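Local coordinates for protein small ribosomal subunit biogenesis GTPase RsgA (Thermotoga maritima, PDB 1U0L) that is a zinc-binding, circularly permuted GTPase that probably hydrolyses GTP slowly and assists late maturation of the 30S ribosomal subunit, at residues 16-21 and 47-52; 54-59 and 69-74. One frame throughout, in Å; residues are numbered along the deposited sequence.

How the contacts relate
Contact 1 and contact 2 both lie in the N-terminal OB-fold part of the protein, away from the GDP and zinc sites. Their centres are about 11 Å apart, and they follow one another along the chain. Contact 1 sets the loop before strand 54-58 against strand 11-19. Contact 2 then pairs strand 54-58 with the end of strand 65-70. Strands 11-19 and 54-58 are neighbours in the same sheet. Ile-49 joins the two contacts directly: Ile-49 CD1 is 3.5 Å from Val-70 CG2. Lys-48 O also accepts a weak hydrogen bond from Arg-73 NH2. The loop thus packs against several strands of the OB fold, and Ile-49 is shared by both contacts.

Contact 1 of 2, residues 16-21 and 47-52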
# COMPACT_ATOMS: atom_id res chain seq x y z
N VAL A 16 8.20 -14.94 5.22
CA VAL A 16 6.90 -14.95 4.57
C VAL A 16 5.71 -15.24 5.48
O VAL A 16 4.56 -15.01 5.09
CB VAL A 16 6.89 -15.95 3.44
CG1 VAL A 16 7.81 -15.47 2.32
CG2 VAL A 16 7.31 -17.30 3.99
N SER A 17 5.97 -15.74 6.68
CA SER A 17 4.88 -16.01 7.61
C SER A 17 5.41 -16.51 8.94
O SER A 17 6.58 -16.87 9.07
CB SER A 17 3.90 -17.03 7.04
OG SER A 17 4.45 -18.33 7.08
N PHE A 18 4.53 -16.53 9.94
CA PHE A 18 4.89 -17.02 11.26
C PHE A 18 4.00 -18.20 11.66
O PHE A 18 2.84 -18.04 12.00
CB PHE A 18 4.79 -15.87 12.26
CG PHE A 18 5.80 -14.79 12.02
CD1 PHE A 18 5.75 -14.03 10.86
CD2 PHE A 18 6.82 -14.56 12.93
CE1 PHE A 18 6.70 -13.06 10.60
CE2 PHE A 18 7.78 -13.58 12.68
CZ PHE A 18 7.72 -12.83 11.51
N HIS A 19 4.59 -19.38 11.60
CA HIS A 19 3.91 -20.63 11.91
C HIS A 19 4.42 -21.26 13.22
O HIS A 19 5.58 -21.07 13.59
CB HIS A 19 4.13 -21.59 10.73
CG HIS A 19 3.18 -22.74 10.68
ND1 HIS A 19 3.12 -23.70 11.67
CD2 HIS A 19 2.26 -23.10 9.75
CE1 HIS A 19 2.20 -24.60 11.35
NE2 HIS A 19 1.66 -24.26 10.20
N SER A 20 3.55 -21.99 13.91
CA SER A 20 3.88 -22.66 15.18
C SER A 20 4.94 -21.98 16.06
O SER A 20 5.88 -22.62 16.53
CB SER A 20 4.28 -24.14 14.94
OG SER A 20 4.46 -24.45 13.56
N ASN A 21 4.75 -20.68 16.30
CA ASN A 21 5.65 -19.89 17.13
C ASN A 21 7.08 -19.87 16.58
O ASN A 21 8.05 -19.84 17.33
CB ASN A 21 5.63 -20.43 18.56
CG ASN A 21 5.95 -19.37 19.61
OD1 ASN A 21 5.74 -19.58 20.81
ND2 ASN A 21 6.47 -18.24 19.16
N LEU A 47 16.02 -6.09 18.16
CA LEU A 47 15.84 -6.16 16.72
C LEU A 47 14.68 -7.09 16.36
O LEU A 47 14.89 -8.29 16.13
CB LEU A 47 17.13 -6.64 16.05
CG LEU A 47 17.13 -6.66 14.51
CD1 LEU A 47 16.55 -5.35 13.97
CD2 LEU A 47 18.54 -6.89 13.99
N LYS A 48 13.47 -6.53 16.31
CA LYS A 48 12.25 -7.28 15.99
C LYS A 48 12.21 -7.74 14.53
O LYS A 48 12.75 -7.06 13.65
CB LYS A 48 11.02 -6.43 16.27
CG LYS A 48 10.84 -6.00 17.72
CD LYS A 48 10.64 -7.20 18.63
CE LYS A 48 10.34 -6.75 20.05
NZ LYS A 48 9.05 -6.00 20.13
N ILE A 49 11.57 -8.87 14.27
CA ILE A 49 11.48 -9.37 12.91
C ILE A 49 10.03 -9.42 12.46
O ILE A 49 9.13 -9.70 13.26
CB ILE A 49 12.12 -10.76 12.79
CG1 ILE A 49 12.54 -11.01 11.35
CG2 ILE A 49 11.13 -11.84 13.22
CD1 ILE A 49 13.34 -12.30 11.15
N TYR A 50 9.79 -9.16 11.18
CA TYR A 50 8.43 -9.14 10.65
C TYR A 50 8.29 -9.84 9.30
O TYR A 50 9.27 -10.23 8.69
CB TYR A 50 7.95 -7.69 10.52
CG TYR A 50 7.92 -6.93 11.83
CD1 TYR A 50 8.86 -5.94 12.11
CD2 TYR A 50 6.96 -7.22 12.80
CE1 TYR A 50 8.85 -5.25 13.33
CE2 TYR A 50 6.94 -6.56 14.02
CZ TYR A 50 7.88 -5.57 14.29
OH TYR A 50 7.85 -4.92 15.51
N VAL A 51 7.06 -9.99 8.84
CA VAL A 51 6.81 -10.60 7.55
C VAL A 51 7.31 -9.58 6.51
O VAL A 51 7.04 -8.37 6.61
CB VAL A 51 5.30 -10.83 7.33
CG1 VAL A 51 5.07 -11.70 6.11
CG2 VAL A 51 4.69 -11.46 8.57
N GLY A 52 8.04 -10.07 5.52
CA GLY A 52 8.55 -9.17 4.51
C GLY A 52 9.98 -8.75 4.80
O GLY A 52 10.61 -8.05 4.00
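The Phe-18 ring meets Ile-49, Tyr-50 and Val-51 with its edge. All three lie near the ring plane, so segment 47-52 runs past the rim of the ring and is not stacked on a face. Going round this edge, Phe-18 CE1 is 3.3 Å from Val-51 CG2. Phe-18 CZ lies 3.8 Å from the backbone carbon Tyr-50 C. Phe-18 CE2 touches Ile-49 CG2, also at 3.8 Å. The Phe-18 side chain crosses that of Ile-49 at a slant and slides past Val-51 in the opposite direction. Its CG stands anti to the carbonyl carbon (chi1 -66°), which sends the ring across to the loop. Val-51 uses both branches. Val-51 CG2 takes the ring edge, while Val-51 CG1, anti to the backbone N (chi1 -169°), lies 3.5 Å from Val-16 O. The contact is van der Waals, mostly between apolar side chains.

Val-16 to Phe-18 belong to strand 11-19. Segment 47-52 is part of the loop that joins strand 33-38 to strand 54-58, the third and fourth strands of the OB fold. Strand 22-27 lies close by, with Val-23 touching both Phe-18 and Ile-49. Strand 216-218 of the GTPase domain adds Leu-216, which packs on Val-16 and Val-51. The contact therefore sits where the OB fold meets the GTPase domain.

Contact 2 of 2, residues 54-59 and 69-74; sequences RVEYTP and NVLHRK
Val-55 and Val-70 pair side by side in the beta hairpin of strands 54-58 and 65-70. These are the last two strands of the OB fold, running antiparallel. The two valines are a non-hydrogen-bonded pair, and both are buried. Their side chains point the same way, with Val-55 CG1 3.7 Å from Val-70 CG2. Ile-49 packs on both, which makes this the buried, tightly packed face of the hairpin.

The backbone is bonded on either side of this pair. Glu-56 and Asn-69 form a hydrogen-bonded pair: Glu-56 N gives to Asn-69 O at 3.0 Å, and Asn-69 N gives to Glu-56 O at 3.1 Å. Beyond the valines, Leu-71 N donates to Arg-54 O at 2.9 Å, although Leu-71 is already past the strand end.

The Glu-56 and Asn-69 side is partly exposed, and its polar link is weak. Arg-54 and Leu-71, at the strand end, are partly exposed too. Leu-71 crosses Arg-54 obliquely, and Leu-71 CD2 rests 3.6 Å from Arg-54 CB. The guanidinium end of Arg-54 leads away from the hairpin partner. The Leu-71 side chain crosses that of Glu-56 at about a right angle, with Leu-71 CD1 3.9 Å from Glu-56 OE2. Arg-10 forms a long, weak ion pair with Glu-56 OE1. With CG anti to the backbone N (chi1 -176°), the Asn-69 amide lies alongside the Glu-56 chain, its plane 63° from the carboxylate. Asn-69 ND2 makes a weak but nearly straight hydrogen bond to Glu-56 OE2, 3.5 Å long.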
# COMPACT_ATOMS: atom_id res chain seq x y z
N ARG A 54 13.90 -9.18 5.14
CA ARG A 54 14.93 -9.94 4.45
C ARG A 54 15.89 -10.46 5.52
O ARG A 54 16.31 -9.70 6.40
CB ARG A 54 15.68 -9.03 3.48
CG ARG A 54 15.59 -9.48 2.04
CD ARG A 54 14.23 -9.18 1.46
NE ARG A 54 14.14 -9.56 0.05
CZ ARG A 54 13.21 -9.09 -0.78
NH1 ARG A 54 12.30 -8.23 -0.34
NH2 ARG A 54 13.20 -9.48 -2.05
N VAL A 55 16.23 -11.74 5.46
CA VAL A 55 17.15 -12.30 6.46
C VAL A 55 18.17 -13.30 5.92
O VAL A 55 18.01 -13.85 4.83
CB VAL A 55 16.38 -12.99 7.61
CG1 VAL A 55 15.52 -11.97 8.36
CG2 VAL A 55 15.54 -14.14 7.07
N GLU A 56 19.23 -13.51 6.71
CA GLU A 56 20.27 -14.47 6.37
C GLU A 56 20.30 -15.48 7.51
O GLU A 56 20.38 -15.11 8.68
CB GLU A 56 21.62 -13.76 6.20
CG GLU A 56 21.92 -12.68 7.22
CD GLU A 56 23.21 -11.95 6.90
OE1 GLU A 56 24.26 -12.61 6.81
OE2 GLU A 56 23.17 -10.71 6.74
N TYR A 57 20.22 -16.76 7.16
CA TYR A 57 20.17 -17.84 8.14
C TYR A 57 21.12 -19.01 7.85
O TYR A 57 21.79 -19.04 6.81
CB TYR A 57 18.74 -18.37 8.19
CG TYR A 57 18.32 -19.05 6.90
CD1 TYR A 57 18.11 -20.43 6.85
CD2 TYR A 57 18.15 -18.32 5.73
CE1 TYR A 57 17.75 -21.06 5.67
CE2 TYR A 57 17.79 -18.94 4.54
CZ TYR A 57 17.59 -20.31 4.51
OH TYR A 57 17.23 -20.93 3.32
N THR A 58 21.17 -19.97 8.78
CA THR A 58 22.01 -21.16 8.64
C THR A 58 21.11 -22.34 8.28
O THR A 58 20.22 -22.72 9.04
CB THR A 58 22.74 -21.50 9.96
OG1 THR A 58 23.60 -20.40 10.32
CG2 THR A 58 23.57 -22.76 9.79
N PRO A 59 21.34 -22.95 7.10
CA PRO A 59 20.56 -24.08 6.60
C PRO A 59 20.83 -25.46 7.20
O PRO A 59 21.20 -26.38 6.47
CB PRO A 59 20.87 -24.08 5.10
CG PRO A 59 21.38 -22.68 4.83
CD PRO A 59 22.21 -22.41 6.04
N ASN A 69 20.75 -13.28 11.11
CA ASN A 69 20.61 -11.83 11.11
C ASN A 69 19.46 -11.33 10.25
O ASN A 69 19.04 -11.99 9.29
CB ASN A 69 21.93 -11.19 10.67
CG ASN A 69 21.89 -9.67 10.74
OD1 ASN A 69 21.57 -9.10 11.79
ND2 ASN A 69 22.23 -9.02 9.64
N VAL A 70 18.94 -10.16 10.61
CA VAL A 70 17.84 -9.51 9.91
C VAL A 70 18.33 -8.22 9.25
O VAL A 70 18.76 -7.31 9.95
CB VAL A 70 16.72 -9.14 10.88
CG1 VAL A 70 15.59 -8.47 10.14
CG2 VAL A 70 16.23 -10.38 11.60
N LEU A 71 18.25 -8.15 7.92
CA LEU A 71 18.69 -6.97 7.18
C LEU A 71 17.88 -5.73 7.55
O LEU A 71 16.84 -5.84 8.20
CB LEU A 71 18.56 -7.19 5.67
CG LEU A 71 19.58 -8.02 4.91
CD1 LEU A 71 19.73 -9.41 5.52
CD2 LEU A 71 19.13 -8.10 3.45
N HIS A 72 18.35 -4.56 7.13
CA HIS A 72 17.65 -3.31 7.41
C HIS A 72 16.46 -3.14 6.48
O HIS A 72 16.56 -3.38 5.27
CB HIS A 72 18.60 -2.11 7.28
CG HIS A 72 19.75 -2.13 8.25
ND1 HIS A 72 20.88 -2.89 8.05
CD2 HIS A 72 19.93 -1.48 9.43
CE1 HIS A 72 21.72 -2.70 9.06
NE2 HIS A 72 21.17 -1.85 9.91
N ARG A 73 15.33 -2.72 7.03
CA ARG A 73 14.12 -2.54 6.25
C ARG A 73 13.96 -1.13 5.68
O ARG A 73 14.41 -0.15 6.29
CB ARG A 73 12.91 -2.88 7.13
CG ARG A 73 12.88 -2.11 8.41
CD ARG A 73 11.56 -2.28 9.16
NE ARG A 73 11.71 -3.02 10.41
CZ ARG A 73 11.85 -4.34 10.47
NH1 ARG A 73 11.87 -5.04 9.34
NH2 ARG A 73 11.99 -4.95 11.64
N LYS A 74 13.33 -1.03 4.51
CA LYS A 74 13.09 0.25 3.85
C LYS A 74 11.88 0.94 4.47
O LYS A 74 11.70 2.15 4.33
CB LYS A 74 12.84 0.04 2.35
CG LYS A 74 11.60 -0.81 2.08
CD LYS A 74 11.52 -1.33 0.65
CE LYS A 74 11.24 -0.22 -0.35
NZ LYS A 74 11.18 -0.76 -1.75